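Local structure of transcriptional regulator ComR (Streptococcus vestibularis F0396, 6HU8) at residues A[79-84]-A[105-110]; A[86-89]-A[95-98]. The protein regulates competence as a peptide-responsive transcription factor of the RNPP family and probably binds DNA through its helix-turn-helix domain. One frame throughout, in Å; residues are numbered along the deposited sequence.

Contact 1: A[79-84]-A[105-110]; sequences YEMKNR and EDVYNQ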
# COMPACT_ATOMS: atom_id res chain seq x y z
N TYR A 79 -4.31 13.54 9.26
CA TYR A 79 -3.29 13.43 8.24
C TYR A 79 -1.90 13.50 8.83
O TYR A 79 -1.00 12.83 8.36
CB TYR A 79 -3.48 14.50 7.17
CG TYR A 79 -4.72 14.27 6.34
CD1 TYR A 79 -4.80 13.17 5.49
CD2 TYR A 79 -5.81 15.12 6.43
CE1 TYR A 79 -5.92 12.94 4.74
CE2 TYR A 79 -6.95 14.90 5.68
CZ TYR A 79 -7.00 13.80 4.84
OH TYR A 79 -8.12 13.57 4.09
N GLU A 80 -1.71 14.30 9.87
CA GLU A 80 -0.39 14.41 10.50
C GLU A 80 0.00 13.09 11.14
O GLU A 80 1.15 12.65 11.02
CB GLU A 80 -0.37 15.53 11.55
CG GLU A 80 -0.55 16.92 10.98
CD GLU A 80 -0.87 17.96 12.06
OE1 GLU A 80 -0.48 17.74 13.23
OE2 GLU A 80 -1.51 18.98 11.73
N MET A 81 -0.95 12.46 11.83
CA MET A 81 -0.67 11.19 12.49
C MET A 81 -0.52 10.05 11.49
O MET A 81 0.30 9.15 11.69
CB MET A 81 -1.77 10.86 13.50
CG MET A 81 -1.85 11.85 14.64
SD MET A 81 -3.20 11.50 15.77
CE MET A 81 -2.68 9.93 16.45
N LYS A 82 -1.31 10.08 10.42
CA LYS A 82 -1.15 9.11 9.34
C LYS A 82 0.23 9.27 8.71
O LYS A 82 0.94 8.28 8.46
CB LYS A 82 -2.23 9.27 8.27
CG LYS A 82 -2.14 8.26 7.11
CD LYS A 82 -3.20 8.56 6.02
CE LYS A 82 -3.11 7.61 4.81
NZ LYS A 82 -4.05 7.98 3.70
N ASN A 83 0.62 10.51 8.46
CA ASN A 83 1.94 10.78 7.90
C ASN A 83 3.05 10.25 8.80
O ASN A 83 3.95 9.55 8.33
CB ASN A 83 2.12 12.28 7.64
CG ASN A 83 3.40 12.60 6.87
OD1 ASN A 83 3.55 12.21 5.71
ND2 ASN A 83 4.31 13.34 7.49
N ARG A 84 2.98 10.55 10.10
CA ARG A 84 3.99 10.05 11.04
C ARG A 84 4.03 8.53 11.07
O ARG A 84 5.11 7.92 11.05
CB ARG A 84 3.73 10.59 12.45
CG ARG A 84 4.14 12.05 12.65
CD ARG A 84 3.81 12.54 14.05
NE ARG A 84 3.28 13.90 14.02
CZ ARG A 84 2.10 14.25 14.52
NH1 ARG A 84 1.68 15.50 14.45
NH2 ARG A 84 1.33 13.33 15.10
N GLU A 105 -3.48 1.83 16.24
CA GLU A 105 -4.58 1.71 17.18
C GLU A 105 -5.05 3.07 17.66
O GLU A 105 -6.26 3.34 17.77
CB GLU A 105 -4.17 0.84 18.36
CG GLU A 105 -5.19 0.79 19.48
CD GLU A 105 -4.81 -0.22 20.54
OE1 GLU A 105 -4.45 -1.36 20.17
OE2 GLU A 105 -4.87 0.12 21.74
N ASP A 106 -4.07 3.93 17.92
CA ASP A 106 -4.31 5.27 18.42
C ASP A 106 -5.10 6.10 17.40
O ASP A 106 -6.14 6.69 17.72
CB ASP A 106 -2.97 5.93 18.76
CG ASP A 106 -3.11 7.16 19.63
OD1 ASP A 106 -4.25 7.45 20.06
OD2 ASP A 106 -2.08 7.83 19.87
N VAL A 107 -4.59 6.14 16.17
CA VAL A 107 -5.24 6.88 15.09
C VAL A 107 -6.65 6.37 14.84
O VAL A 107 -7.57 7.16 14.69
CB VAL A 107 -4.44 6.77 13.77
CG1 VAL A 107 -5.20 7.47 12.65
CG2 VAL A 107 -3.04 7.35 13.93
N TYR A 108 -6.82 5.05 14.82
CA TYR A 108 -8.14 4.47 14.61
C TYR A 108 -9.09 4.93 15.72
O TYR A 108 -10.18 5.41 15.44
CB TYR A 108 -8.08 2.94 14.55
CG TYR A 108 -9.45 2.29 14.44
CD1 TYR A 108 -10.05 2.04 13.21
CD2 TYR A 108 -10.14 1.91 15.58
CE1 TYR A 108 -11.29 1.44 13.12
CE2 TYR A 108 -11.38 1.32 15.51
CZ TYR A 108 -11.95 1.09 14.28
OH TYR A 108 -13.19 0.50 14.23
N ASN A 109 -8.66 4.80 16.97
CA ASN A 109 -9.50 5.20 18.09
C ASN A 109 -9.91 6.67 18.05
O ASN A 109 -11.03 7.03 18.44
CB ASN A 109 -8.77 4.91 19.40
CG ASN A 109 -8.73 3.43 19.72
OD1 ASN A 109 -9.64 2.68 19.33
ND2 ASN A 109 -7.69 3.01 20.43
N GLN A 110 -9.01 7.52 17.57
CA GLN A 110 -9.24 8.96 17.55
C GLN A 110 -10.10 9.44 16.39
O GLN A 110 -10.68 10.52 16.46
CB GLN A 110 -7.91 9.70 17.51
CG GLN A 110 -7.07 9.53 18.77
CD GLN A 110 -5.93 10.54 18.84
OE1 GLN A 110 -6.13 11.74 18.70
NE2 GLN A 110 -4.72 10.04 19.06

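Contact 2: A[86-89]-A[95-98]; sequences IKFP and ERVK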
# COMPACT_ATOMS: atom_id res chain seq x y z
N ILE A 86 3.06 6.25 8.69
CA ILE A 86 3.55 5.64 7.46
C ILE A 86 5.06 5.81 7.31
O ILE A 86 5.73 4.95 6.73
CB ILE A 86 2.83 6.23 6.24
CG1 ILE A 86 1.33 5.94 6.32
CG2 ILE A 86 3.42 5.69 4.93
CD1 ILE A 86 0.57 6.21 5.06
N LYS A 87 5.58 6.91 7.85
CA LYS A 87 7.01 7.25 7.79
C LYS A 87 7.85 6.42 8.76
O LYS A 87 9.08 6.34 8.63
CB LYS A 87 7.21 8.75 8.08
CG LYS A 87 7.20 9.62 6.85
CD LYS A 87 6.88 11.08 7.19
CE LYS A 87 7.89 11.70 8.13
NZ LYS A 87 7.59 13.15 8.28
N PHE A 88 7.19 5.83 9.75
CA PHE A 88 7.82 5.06 10.82
C PHE A 88 8.34 3.69 10.33
O PHE A 88 7.55 2.81 10.01
CB PHE A 88 6.80 4.89 11.95
CG PHE A 88 7.39 4.46 13.26
CD1 PHE A 88 7.76 3.14 13.48
CD2 PHE A 88 7.54 5.36 14.30
CE1 PHE A 88 8.29 2.74 14.69
CE2 PHE A 88 8.06 4.97 15.52
CZ PHE A 88 8.44 3.65 15.71
N PRO A 89 9.68 3.51 10.27
CA PRO A 89 10.20 2.20 9.85
C PRO A 89 10.33 1.24 11.03
O PRO A 89 10.44 1.68 12.18
CB PRO A 89 11.57 2.54 9.27
CG PRO A 89 12.03 3.69 10.12
CD PRO A 89 10.77 4.48 10.50
N GLU A 95 10.16 -4.51 18.65
CA GLU A 95 9.77 -3.43 19.57
C GLU A 95 9.26 -2.21 18.78
O GLU A 95 8.38 -1.47 19.24
CB GLU A 95 10.94 -3.03 20.48
CG GLU A 95 10.75 -1.68 21.15
CD GLU A 95 11.16 -1.68 22.61
OE1 GLU A 95 11.96 -2.56 23.00
OE2 GLU A 95 10.67 -0.81 23.37
N ARG A 96 9.81 -2.02 17.59
CA ARG A 96 9.33 -0.97 16.68
C ARG A 96 7.98 -1.37 16.08
O ARG A 96 7.08 -0.54 15.95
CB ARG A 96 10.35 -0.72 15.56
CG ARG A 96 11.67 -0.11 16.03
CD ARG A 96 12.61 0.15 14.86
NE ARG A 96 12.23 1.36 14.11
CZ ARG A 96 12.93 2.49 14.11
NH1 ARG A 96 14.06 2.59 14.80
NH2 ARG A 96 12.50 3.53 13.40
N VAL A 97 7.85 -2.65 15.73
CA VAL A 97 6.60 -3.17 15.21
C VAL A 97 5.47 -2.92 16.20
O VAL A 97 4.39 -2.47 15.81
CB VAL A 97 6.71 -4.68 14.91
CG1 VAL A 97 5.34 -5.27 14.63
CG2 VAL A 97 7.65 -4.91 13.73
N LYS A 98 5.73 -3.15 17.48
CA LYS A 98 4.74 -2.86 18.51
C LYS A 98 4.41 -1.38 18.57
O LYS A 98 3.25 -0.99 18.73
CB LYS A 98 5.22 -3.34 19.88
CG LYS A 98 4.31 -2.92 21.02
CD LYS A 98 5.11 -2.35 22.17
CE LYS A 98 4.22 -1.78 23.26
NZ LYS A 98 4.02 -0.31 23.12

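Contact 1: A[79-84]-A[105-110]
Met81 and Val107 meet where helix 76-87 and helix 94-111 pack as an antiparallel helical hairpin in the tetratricopeptide-type (TPR) region. The axes of the two short segments come within 10.3 Å. Their directions differ by 163°. Met81 reaches across, and its CB and CE do most of the touching. Its CG lies beside the backbone N, and the chain then runs extended to SD. The last torsion bends it, chi3 66°, and CE is carried in among Asp106, Val107 and Gln110. The apolar part of the contact is with Val107. That side chain is buried and offers its CG2 methyl. CE sits 3.6 Å from Val107 CG2, and Met81 CB is also close to this methyl. The two side chains lie alongside each other and point opposite ways. Gln110 lies nearly perpendicular to the methionine chain, with its amide near SD and CE. The amide is anchored one helical turn back: Gln110 NE2 donates to Asp106 OD1 at 2.8 Å. The donor comes from above the carboxylate plane, 56° out of it, while the acceptor lies close to the amide plane. On helix 76-87 itself, Lys82 NZ makes a salt bridge to Glu119 and a hydrogen bond to Asn161. Within the hairpin, the Met81 methyl CE ends 3.3 Å from Gln110 NE2.

Contact 2: A[86-89]-A[95-98]
Arg96 and Pro89 make the polar part of this contact, near the turn of the helical hairpin in the TPR-type region. Phe88 and Pro89 lie in the loop that follows helix 76-87, and Arg96 belongs to the first turn of helix 94-111. Two hydrogen bonds join Arg96 to Pro89, both to one backbone oxygen. Arg96 NE donates to Pro89 O at 2.7 Å with an N-H...O angle of 153°. Arg96 NH2 reaches the same Pro89 O at 3.0 Å, but this bond is weak. The oxygen lies at the guanidinium edge, near its plane. Relative to the carbonyl plane, NE stands 37° out. A bend at chi3 of the arginine chain turns the edge with NE and NH2 to this oxygen.

Van der Waals contacts make up the rest. Pro89 CG rests 3.3 Å from Arg96 NH2. Phe88 has its CG anti to the backbone N, and its ring extends to the start of the helix. Phe88 CE1 comes 3.7 Å from Arg96 O and also lies near Arg96 CB. Ring and guanidinium planes are 48° apart, which is no stack. Phe88 also touches Gln99 and Leu103.

Around the contact, Asp93 OD1 accepts from Arg96 N, and Lys100 NZ bonds to Phe88 O. The forked grip on Pro89 O thus lets one cationic side chain tie the connection to the helix that follows, and its charge probably polarises that carbonyl.

Contact 1 joins helices 76-87 and 94-111. Contact 2 joins the loop after the first helix to the start of the second, so the two contacts sit at different levels of one antiparallel hairpin. Their centres are 13 Å apart, on the same side of the chain's centre. The chain order is 79-84, 86-89, 95-98, 105-110, so contact 2 falls between the two halves of contact 1. Contact 2 lies by the turn, where few residues separate its segments. Contact 1 lies further along the paired helices and is partly buried. One is mainly apolar packing, the other mainly hydrogen bonding. Together they join the two arms of this TPR-type hairpin at two levels.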